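Local coordinates for protein 3',5'-nucleoside bisphosphate phosphatase (Chromobacterium violaceum, PDB 2YB1) that hydrolyses 3',5'-bisphosphonucleosides to nucleoside 5'-phosphates and orthophosphate, using three manganese ions per subunit, at residues 102-115 with 157-170. Sequence-based numbering, arbitrary orientation.
Sequences RARQMGASLEAAGI and YLTPGKPGYVSHQW. With AMP (adenosine monophosphate), chain E.
Arg102, lying against Val166, His168 and Trp170, hydrogen-bonds the AMP phosphate at one end of this contact, where helix 99-112 of the PHP-family phosphatase packs on the loop joining helices 150-156 and 173-182. Its chain leaves with CG anti to the backbone N (chi1 171°) and stays extended to NE, a reach that brings the guanidinium to the ligand. NH1 donates an almost straight bond to AMP O3P at 2.8 Å, while NH2 gives a more bent one to AMP O1P at 2.9 Å. Arg134, Arg99 and Thr135 also hydrogen-bond the nucleotide.

The edge of the Trp170 indole, through CZ2, stands 3.6 Å over one guanidinium face, the two planes 77° apart; SD of Met106, one helical turn on, lies over the opposite face. Aliphatic CD of Arg102 adds an off-centre CH-pi contact to the His168 ring. A water accepts from Arg102 NH2 and donates to Val166 O, tying the arginine to the loop backbone and probably steadying its rotation.

Farther along the helix, the backbones come closest at Met106 and Gly164, 4.4 Å between CA atoms. Gly164 sits at positive phi in the type II turn Lys162 to Tyr165, its CA against Leu110 CG, and its N donates to Ser109 OG at 2.9 Å and 165°. Leu110 forks here: CD1 faces Leu158 CD2, while CD2 packs on CD1 of Tyr157. Phe137 of helix 134-143 also touches Met106, Leu110 and Leu158.

Past the helix end, where Gly114 completes a Schellman motif, Ile115 CD1 reaches the phenol end of Tyr157 obliquely, nearest to OH and CZ, and Ala113 CB presses tightly on Pro163 CB at 3.5 Å.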
ATOM      1  N   ARG A 102       5.143 -11.244 -15.498  1.00  4.87           N
ATOM      2  CA  ARG A 102       4.108 -11.928 -14.734  1.00  5.39           C
ATOM      3  C   ARG A 102       2.715 -11.606 -15.274  1.00  6.94           C
ATOM      4  O   ARG A 102       1.835 -12.480 -15.335  1.00  5.78           O
ATOM      5  CB  ARG A 102       4.210 -11.508 -13.270  1.00  2.22           C
ATOM      6  CG  ARG A 102       3.080 -11.962 -12.341  1.00  3.60           C
ATOM      7  CD  ARG A 102       3.392 -11.386 -10.946  1.00  6.55           C
ATOM      8  NE  ARG A 102       2.390 -11.643  -9.908  1.00  9.80           N
ATOM      9  CZ  ARG A 102       1.512 -10.742  -9.472  1.00  9.21           C
ATOM     10  NH1 ARG A 102       1.485  -9.513  -9.999  1.00  8.46           N
ATOM     11  NH2 ARG A 102       0.663 -11.066  -8.498  1.00  6.73           N
ATOM     12  N   ALA A 103       2.514 -10.348 -15.656  1.00  6.68           N
ATOM     13  CA  ALA A 103       1.221  -9.912 -16.187  1.00  8.01           C
ATOM     14  C   ALA A 103       0.870 -10.554 -17.528  1.00  6.96           C
ATOM     15  O   ALA A 103      -0.279 -10.914 -17.760  1.00  6.95           O
ATOM     16  CB  ALA A 103       1.166  -8.381 -16.298  1.00  7.87           C
ATOM     17  N   ARG A 104       1.846 -10.678 -18.424  1.00  5.55           N
ATOM     18  CA  ARG A 104       1.581 -11.336 -19.703  1.00  3.71           C
ATOM     19  C   ARG A 104       1.153 -12.792 -19.465  1.00  4.43           C
ATOM     20  O   ARG A 104       0.263 -13.318 -20.134  1.00  4.18           O
ATOM     21  CB  ARG A 104       2.809 -11.264 -20.617  1.00  2.56           C
ATOM     22  CG  ARG A 104       3.256  -9.839 -20.932  1.00  3.51           C
ATOM     23  CD  ARG A 104       4.402  -9.827 -21.947  1.00  4.62           C
ATOM     24  NE  ARG A 104       5.044  -8.515 -22.002  1.00  5.36           N
ATOM     25  CZ  ARG A 104       6.156  -8.193 -21.348  1.00  8.70           C
ATOM     26  NH1 ARG A 104       6.762  -9.100 -20.580  1.00  9.43           N
ATOM     27  NH2 ARG A 104       6.663  -6.963 -21.453  1.00  7.11           N
ATOM     28  N   GLN A 105       1.787 -13.424 -18.490  1.00  4.40           N
ATOM     29  CA  GLN A 105       1.467 -14.787 -18.088  1.00  3.77           C
ATOM     30  C   GLN A 105       0.069 -14.893 -17.445  1.00  5.74           C
ATOM     31  O   GLN A 105      -0.671 -15.848 -17.701  1.00  6.78           O
ATOM     32  CB  GLN A 105       2.563 -15.312 -17.142  1.00  4.52           C
ATOM     33  CG  GLN A 105       3.918 -15.490 -17.840  1.00  6.47           C
ATOM     34  CD  GLN A 105       5.083 -15.714 -16.883  1.00  9.55           C
ATOM     35  OE1 GLN A 105       4.932 -15.636 -15.666  1.00  8.52           O
ATOM     36  NE2 GLN A 105       6.260 -15.980 -17.442  1.00 10.46           N
ATOM     37  N   MET A 106      -0.291 -13.912 -16.620  1.00  6.96           N
ATOM     38  CA  MET A 106      -1.627 -13.869 -16.027  1.00  6.51           C
ATOM     39  C   MET A 106      -2.677 -13.806 -17.134  1.00  6.55           C
ATOM     40  O   MET A 106      -3.701 -14.496 -17.079  1.00  5.20           O
ATOM     41  CB  MET A 106      -1.774 -12.671 -15.076  1.00  6.27           C
ATOM     42  CG  MET A 106      -0.920 -12.759 -13.788  1.00  4.01           C
ATOM     43  SD  MET A 106      -1.317 -11.418 -12.623  1.00 17.35           S
ATOM     44  CE  MET A 106      -0.412 -10.041 -13.295  1.00 18.21           C
ATOM     45  N   GLY A 107      -2.409 -12.993 -18.151  1.00  7.22           N
ATOM     46  CA  GLY A 107      -3.318 -12.873 -19.275  1.00  5.52           C
ATOM     47  C   GLY A 107      -3.481 -14.202 -19.990  1.00  6.90           C
ATOM     48  O   GLY A 107      -4.597 -14.616 -20.299  1.00  5.82           O
ATOM     49  N   ALA A 108      -2.359 -14.868 -20.257  1.00  7.69           N
ATOM     50  CA  ALA A 108      -2.355 -16.154 -20.950  1.00  6.35           C
ATOM     51  C   ALA A 108      -3.027 -17.251 -20.122  1.00  7.10           C
ATOM     52  O   ALA A 108      -3.720 -18.115 -20.658  1.00  5.55           O
ATOM     53  CB  ALA A 108      -0.930 -16.547 -21.326  1.00  5.30           C
ATOM     54  N   SER A 109      -2.835 -17.205 -18.809  1.00  8.77           N
ATOM     55  CA  SER A 109      -3.566 -18.096 -17.906  1.00  8.37           C
ATOM     56  C   SER A 109      -5.079 -17.891 -18.021  1.00  8.31           C
ATOM     57  O   SER A 109      -5.842 -18.845 -18.174  1.00  8.11           O
ATOM     58  CB  SER A 109      -3.106 -17.870 -16.461  1.00  6.85           C
ATOM     59  OG  SER A 109      -3.795 -18.717 -15.562  1.00  8.60           O
ATOM     60  N   LEU A 110      -5.524 -16.642 -17.953  1.00  9.55           N
ATOM     61  CA  LEU A 110      -6.953 -16.359 -18.113  1.00  9.29           C
ATOM     62  C   LEU A 110      -7.473 -16.816 -19.485  1.00  9.22           C
ATOM     63  O   LEU A 110      -8.589 -17.329 -19.595  1.00  9.00           O
ATOM     64  CB  LEU A 110      -7.243 -14.871 -17.862  1.00  8.56           C
ATOM     65  CG  LEU A 110      -7.164 -14.486 -16.373  1.00  8.91           C
ATOM     66  CD1 LEU A 110      -6.867 -12.998 -16.162  1.00  5.57           C
ATOM     67  CD2 LEU A 110      -8.452 -14.894 -15.670  1.00 10.11           C
ATOM     68  N   GLU A 111      -6.665 -16.638 -20.526  1.00  6.59           N
ATOM     69  CA  GLU A 111      -7.066 -17.072 -21.859  1.00 10.59           C
ATOM     70  C   GLU A 111      -7.284 -18.594 -21.919  1.00 12.37           C
ATOM     71  O   GLU A 111      -8.259 -19.063 -22.504  1.00 10.61           O
ATOM     72  CB  GLU A 111      -6.047 -16.634 -22.900  1.00 12.29           C
ATOM     73  CG  GLU A 111      -6.393 -17.069 -24.304  1.00 16.45           C
ATOM     74  CD  GLU A 111      -5.303 -16.736 -25.298  1.00 21.81           C
ATOM     75  OE1 GLU A 111      -4.124 -16.665 -24.894  1.00 22.34           O
ATOM     76  OE2 GLU A 111      -5.621 -16.550 -26.487  1.00 26.22           O
ATOM     77  N   ALA A 112      -6.375 -19.358 -21.311  1.00  8.54           N
ATOM     78  CA  ALA A 112      -6.518 -20.812 -21.241  1.00  9.64           C
ATOM     79  C   ALA A 112      -7.803 -21.225 -20.517  1.00 10.94           C
ATOM     80  O   ALA A 112      -8.362 -22.294 -20.781  1.00 12.37           O
ATOM     81  CB  ALA A 112      -5.289 -21.441 -20.560  1.00  7.44           C
ATOM     82  N   ALA A 113      -8.261 -20.380 -19.599  1.00  9.83           N
ATOM     83  CA  ALA A 113      -9.455 -20.659 -18.810  1.00 10.19           C
ATOM     84  C   ALA A 113     -10.714 -20.124 -19.481  1.00 13.93           C
ATOM     85  O   ALA A 113     -11.798 -20.156 -18.900  1.00 18.30           O
ATOM     86  CB  ALA A 113      -9.324 -20.072 -17.421  1.00  8.15           C
ATOM     87  N   GLY A 114     -10.565 -19.602 -20.687  1.00 11.82           N
ATOM     88  CA  GLY A 114     -11.718 -19.200 -21.468  1.00 12.71           C
ATOM     89  C   GLY A 114     -12.009 -17.713 -21.505  1.00 12.47           C
ATOM     90  O   GLY A 114     -13.026 -17.310 -22.076  1.00 14.52           O
ATOM     91  N   ILE A 115     -11.167 -16.887 -20.884  1.00  9.92           N
ATOM     92  CA  ILE A 115     -11.342 -15.445 -21.062  1.00 12.21           C
ATOM     93  C   ILE A 115     -10.135 -14.841 -21.756  1.00 11.73           C
ATOM     94  O   ILE A 115      -9.115 -14.596 -21.130  1.00 13.18           O
ATOM     95  CB  ILE A 115     -11.589 -14.729 -19.711  1.00 12.66           C
ATOM     96  CG1 ILE A 115     -12.622 -15.500 -18.888  1.00 15.12           C
ATOM     97  CG2 ILE A 115     -12.046 -13.283 -19.942  1.00 11.13           C
ATOM     98  CD1 ILE A 115     -12.789 -14.986 -17.467  1.00 18.43           C
ATOM     99  N   TYR A 157     -10.862 -15.715  -9.530  1.00 13.47           N
ATOM    100  CA  TYR A 157      -9.670 -15.506 -10.359  1.00 12.42           C
ATOM    101  C   TYR A 157      -8.608 -14.756  -9.598  1.00 12.58           C
ATOM    102  O   TYR A 157      -8.883 -14.171  -8.562  1.00 13.16           O
ATOM    103  CB  TYR A 157      -9.988 -14.662 -11.600  1.00 10.45           C
ATOM    104  CG  TYR A 157     -11.073 -15.212 -12.481  1.00 13.34           C
ATOM    105  CD1 TYR A 157     -10.845 -16.332 -13.275  1.00 13.65           C
ATOM    106  CD2 TYR A 157     -12.324 -14.610 -12.527  1.00 15.15           C
ATOM    107  CE1 TYR A 157     -11.836 -16.846 -14.086  1.00 14.96           C
ATOM    108  CE2 TYR A 157     -13.325 -15.115 -13.347  1.00 16.96           C
ATOM    109  CZ  TYR A 157     -13.068 -16.237 -14.122  1.00 17.49           C
ATOM    110  OH  TYR A 157     -14.044 -16.753 -14.939  1.00 20.88           O
ATOM    111  N   LEU A 158      -7.392 -14.767 -10.131  1.00 11.40           N
ATOM    112  CA  LEU A 158      -6.341 -13.874  -9.657  1.00 12.13           C
ATOM    113  C   LEU A 158      -5.977 -14.140  -8.204  1.00 13.29           C
ATOM    114  O   LEU A 158      -5.426 -13.275  -7.536  1.00 15.54           O
ATOM    115  CB  LEU A 158      -6.779 -12.415  -9.819  1.00 10.31           C
ATOM    116  CG  LEU A 158      -7.152 -12.016 -11.253  1.00 10.41           C
ATOM    117  CD1 LEU A 158      -7.660 -10.560 -11.303  1.00 10.65           C
ATOM    118  CD2 LEU A 158      -5.950 -12.201 -12.162  1.00  7.89           C
ATOM    119  N   THR A 159      -6.274 -15.348  -7.735  1.00 11.94           N
ATOM    120  CA  THR A 159      -5.850 -15.797  -6.413  1.00 13.58           C
ATOM    121  C   THR A 159      -5.355 -17.240  -6.531  1.00 13.76           C
ATOM    122  O   THR A 159      -5.733 -17.944  -7.475  1.00 12.69           O
ATOM    123  CB  THR A 159      -7.004 -15.727  -5.392  1.00 15.51           C
ATOM    124  OG1 THR A 159      -8.153 -16.400  -5.922  1.00 17.42           O
ATOM    125  CG2 THR A 159      -7.371 -14.278  -5.095  1.00 17.08           C
ATOM    126  N   PRO A 160      -4.532 -17.694  -5.566  1.00 14.88           N
ATOM    127  CA  PRO A 160      -3.919 -19.026  -5.663  1.00 14.89           C
ATOM    128  C   PRO A 160      -4.938 -20.118  -5.975  1.00 12.63           C
ATOM    129  O   PRO A 160      -6.004 -20.168  -5.365  1.00 12.76           O
ATOM    130  CB  PRO A 160      -3.319 -19.237  -4.268  1.00 15.89           C
ATOM    131  CG  PRO A 160      -3.024 -17.851  -3.783  1.00 18.25           C
ATOM    132  CD  PRO A 160      -4.119 -16.980  -4.342  1.00 16.60           C
ATOM    133  N   GLY A 161      -4.609 -20.973  -6.938  1.00 11.04           N
ATOM    134  CA  GLY A 161      -5.492 -22.042  -7.361  1.00  9.87           C
ATOM    135  C   GLY A 161      -6.515 -21.656  -8.412  1.00 10.95           C
ATOM    136  O   GLY A 161      -7.230 -22.518  -8.911  1.00 10.45           O
ATOM    137  N   LYS A 162      -6.598 -20.367  -8.751  1.00 12.65           N
ATOM    138  CA  LYS A 162      -7.587 -19.893  -9.729  1.00 11.86           C
ATOM    139  C   LYS A 162      -6.890 -19.328 -10.959  1.00 10.97           C
ATOM    140  O   LYS A 162      -5.766 -18.842 -10.872  1.00 10.40           O
ATOM    141  CB  LYS A 162      -8.491 -18.805  -9.131  1.00 14.81           C
ATOM    142  CG  LYS A 162      -9.146 -19.135  -7.797  1.00 17.67           C
ATOM    143  CD  LYS A 162     -10.329 -20.055  -7.967  1.00 22.69           C
ATOM    144  CE  LYS A 162     -10.950 -20.384  -6.615  1.00 27.72           C
ATOM    145  NZ  LYS A 162     -11.879 -21.548  -6.714  1.00 31.68           N
ATOM    146  N   PRO A 163      -7.567 -19.377 -12.112  1.00 11.46           N
ATOM    147  CA  PRO A 163      -6.985 -18.839 -13.347  1.00 11.69           C
ATOM    148  C   PRO A 163      -6.549 -17.384 -13.176  1.00 10.43           C
ATOM    149  O   PRO A 163      -7.207 -16.589 -12.488  1.00  9.22           O
ATOM    150  CB  PRO A 163      -8.133 -18.962 -14.358  1.00 11.27           C
ATOM    151  CG  PRO A 163      -8.946 -20.134 -13.844  1.00 10.66           C
ATOM    152  CD  PRO A 163      -8.886 -20.000 -12.343  1.00 12.65           C
ATOM    153  N   GLY A 164      -5.417 -17.044 -13.777  1.00  8.10           N
ATOM    154  CA  GLY A 164      -4.932 -15.680 -13.726  1.00 10.53           C
ATOM    155  C   GLY A 164      -3.921 -15.420 -12.623  1.00 12.40           C
ATOM    156  O   GLY A 164      -3.253 -14.390 -12.646  1.00 13.18           O
ATOM    157  N   TYR A 165      -3.821 -16.327 -11.650  1.00 10.41           N
ATOM    158  CA  TYR A 165      -2.824 -16.180 -10.592  1.00  9.24           C
ATOM    159  C   TYR A 165      -1.495 -16.829 -10.971  1.00  8.06           C
ATOM    160  O   TYR A 165      -1.444 -17.974 -11.416  1.00  8.13           O
ATOM    161  CB  TYR A 165      -3.316 -16.743  -9.251  1.00 12.16           C
ATOM    162  CG  TYR A 165      -2.376 -16.408  -8.115  1.00 13.05           C
ATOM    163  CD1 TYR A 165      -2.396 -15.149  -7.523  1.00 15.67           C
ATOM    164  CD2 TYR A 165      -1.441 -17.333  -7.658  1.00 13.34           C
ATOM    165  CE1 TYR A 165      -1.526 -14.827  -6.480  1.00 18.28           C
ATOM    166  CE2 TYR A 165      -0.567 -17.019  -6.616  1.00 16.67           C
ATOM    167  CZ  TYR A 165      -0.620 -15.767  -6.036  1.00 19.64           C
ATOM    168  OH  TYR A 165       0.239 -15.443  -5.010  1.00 24.87           O
ATOM    169  N   VAL A 166      -0.420 -16.072 -10.824  1.00  9.11           N
ATOM    170  CA  VAL A 166       0.915 -16.565 -11.121  1.00 10.78           C
ATOM    171  C   VAL A 166       1.759 -16.281  -9.882  1.00  9.65           C
ATOM    172  O   VAL A 166       1.935 -15.130  -9.506  1.00  8.38           O
ATOM    173  CB  VAL A 166       1.514 -15.857 -12.367  1.00  5.94           C
ATOM    174  CG1 VAL A 166       2.968 -16.295 -12.604  1.00  5.10           C
ATOM    175  CG2 VAL A 166       0.645 -16.120 -13.611  1.00  5.49           C
ATOM    176  N   SER A 167       2.230 -17.328  -9.213  1.00 10.47           N
ATOM    177  CA  SER A 167       3.027 -17.128  -8.008  1.00 13.56           C
ATOM    178  C   SER A 167       4.270 -16.338  -8.370  1.00 10.70           C
ATOM    179  O   SER A 167       4.799 -16.466  -9.478  1.00 10.03           O
ATOM    180  CB  SER A 167       3.415 -18.467  -7.375  1.00 18.95           C
ATOM    181  OG  SER A 167       2.253 -19.221  -7.079  1.00 23.46           O
ATOM    182  N   HIS A 168       4.718 -15.494  -7.450  1.00  8.80           N
ATOM    183  CA  HIS A 168       5.862 -14.642  -7.728  1.00 10.04           C
ATOM    184  C   HIS A 168       6.572 -14.314  -6.432  1.00 10.18           C
ATOM    185  O   HIS A 168       5.921 -14.091  -5.413  1.00 11.06           O
ATOM    186  CB  HIS A 168       5.391 -13.347  -8.387  1.00 11.56           C
ATOM    187  CG  HIS A 168       6.502 -12.529  -8.955  1.00 11.91           C
ATOM    188  ND1 HIS A 168       7.189 -12.899 -10.090  1.00 13.76           N
ATOM    189  CD2 HIS A 168       7.056 -11.365  -8.542  1.00 12.42           C
ATOM    190  CE1 HIS A 168       8.113 -11.995 -10.357  1.00 14.37           C
ATOM    191  NE2 HIS A 168       8.056 -11.054  -9.432  1.00 12.72           N
ATOM    192  N   GLN A 169       7.897 -14.261  -6.468  1.00 10.27           N
ATOM    193  CA  GLN A 169       8.645 -13.894  -5.267  1.00 13.40           C
ATOM    194  C   GLN A 169       8.981 -12.403  -5.247  1.00 10.98           C
ATOM    195  O   GLN A 169       9.649 -11.887  -6.144  1.00 10.71           O
ATOM    196  CB  GLN A 169       9.907 -14.747  -5.097  1.00 18.94           C
ATOM    197  CG  GLN A 169      10.701 -14.365  -3.849  1.00 26.82           C
ATOM    198  CD  GLN A 169      11.731 -15.403  -3.436  1.00 32.67           C
ATOM    199  OE1 GLN A 169      12.932 -15.228  -3.657  1.00 33.66           O
ATOM    200  NE2 GLN A 169      11.265 -16.481  -2.809  1.00 34.46           N
ATOM    201  N   TRP A 170       8.483 -11.714  -4.229  1.00  7.92           N
ATOM    202  CA  TRP A 170       8.732 -10.286  -4.035  1.00  9.02           C
ATOM    203  C   TRP A 170       9.942 -10.080  -3.121  1.00 10.09           C
ATOM    204  O   TRP A 170      10.778 -10.979  -2.987  1.00 12.64           O
ATOM    205  CB  TRP A 170       7.481  -9.574  -3.511  1.00  8.81           C
ATOM    206  CG  TRP A 170       6.244  -9.884  -4.301  1.00  7.19           C
ATOM    207  CD1 TRP A 170       5.240 -10.740  -3.949  1.00  8.02           C
ATOM    208  CD2 TRP A 170       5.888  -9.354  -5.587  1.00  7.89           C
ATOM    209  NE1 TRP A 170       4.271 -10.766  -4.928  1.00  8.97           N
ATOM    210  CE2 TRP A 170       4.643  -9.924  -5.943  1.00  9.03           C
ATOM    211  CE3 TRP A 170       6.485  -8.436  -6.460  1.00  9.33           C
ATOM    212  CZ2 TRP A 170       3.984  -9.607  -7.139  1.00  8.45           C
ATOM    213  CZ3 TRP A 170       5.831  -8.131  -7.659  1.00  9.38           C
ATOM    214  CH2 TRP A 170       4.594  -8.717  -7.980  1.00  7.65           C
TER
HETATM  215  P   AMP E1292      -0.279  -7.441  -7.421  1.00 11.62           P
HETATM  216  O1P AMP E1292      -0.344  -8.859  -6.892  1.00 10.81           O
HETATM  217  O2P AMP E1292       0.706  -6.671  -6.568  1.00  9.68           O
HETATM  218  O3P AMP E1292      -0.066  -7.459  -8.914  1.00 11.82           O
HETATM  219  O5' AMP E1292      -1.756  -6.934  -7.105  1.00 12.93           O
HETATM  220  C5' AMP E1292      -2.211  -6.818  -5.768  1.00 12.61           C
HETATM  221  C4' AMP E1292      -3.279  -5.765  -5.633  1.00 11.74           C
HETATM  222  O4' AMP E1292      -4.551  -6.316  -6.042  1.00 11.81           O
HETATM  223  C3' AMP E1292      -3.530  -5.262  -4.218  1.00 11.92           C
HETATM  224  O3' AMP E1292      -2.613  -4.249  -3.829  1.00 13.75           O
HETATM  225  C2' AMP E1292      -4.979  -4.784  -4.266  1.00  9.66           C
HETATM  226  O2' AMP E1292      -5.052  -3.465  -4.793  1.00  9.93           O
HETATM  227  C1' AMP E1292      -5.599  -5.746  -5.279  1.00 11.04           C
HETATM  228  N9  AMP E1292      -6.339  -6.835  -4.617  1.00 13.87           N
HETATM  229  C8  AMP E1292      -5.823  -7.997  -4.164  1.00 15.04           C
HETATM  230  N7  AMP E1292      -6.799  -8.759  -3.593  1.00 16.54           N
HETATM  231  C5  AMP E1292      -7.956  -8.071  -3.669  1.00 17.39           C
HETATM  232  C6  AMP E1292      -9.365  -8.288  -3.268  1.00 19.36           C
HETATM  233  N6  AMP E1292      -9.743  -9.427  -2.640  1.00 20.41           N
HETATM  234  N1  AMP E1292     -10.259  -7.309  -3.550  1.00 19.78           N
HETATM  235  C2  AMP E1292      -9.904  -6.165  -4.170  1.00 19.65           C
HETATM  236  N3  AMP E1292      -8.642  -5.900  -4.561  1.00 17.34           N
HETATM  237  C4  AMP E1292      -7.648  -6.802  -4.344  1.00 15.57           C
HETATM  238  O   HOH W   1       1.982 -13.329  -7.352  1.00 17.59           O
HETATM  239  O   HOH W   2     -12.936 -19.671 -16.236  1.00 26.39           O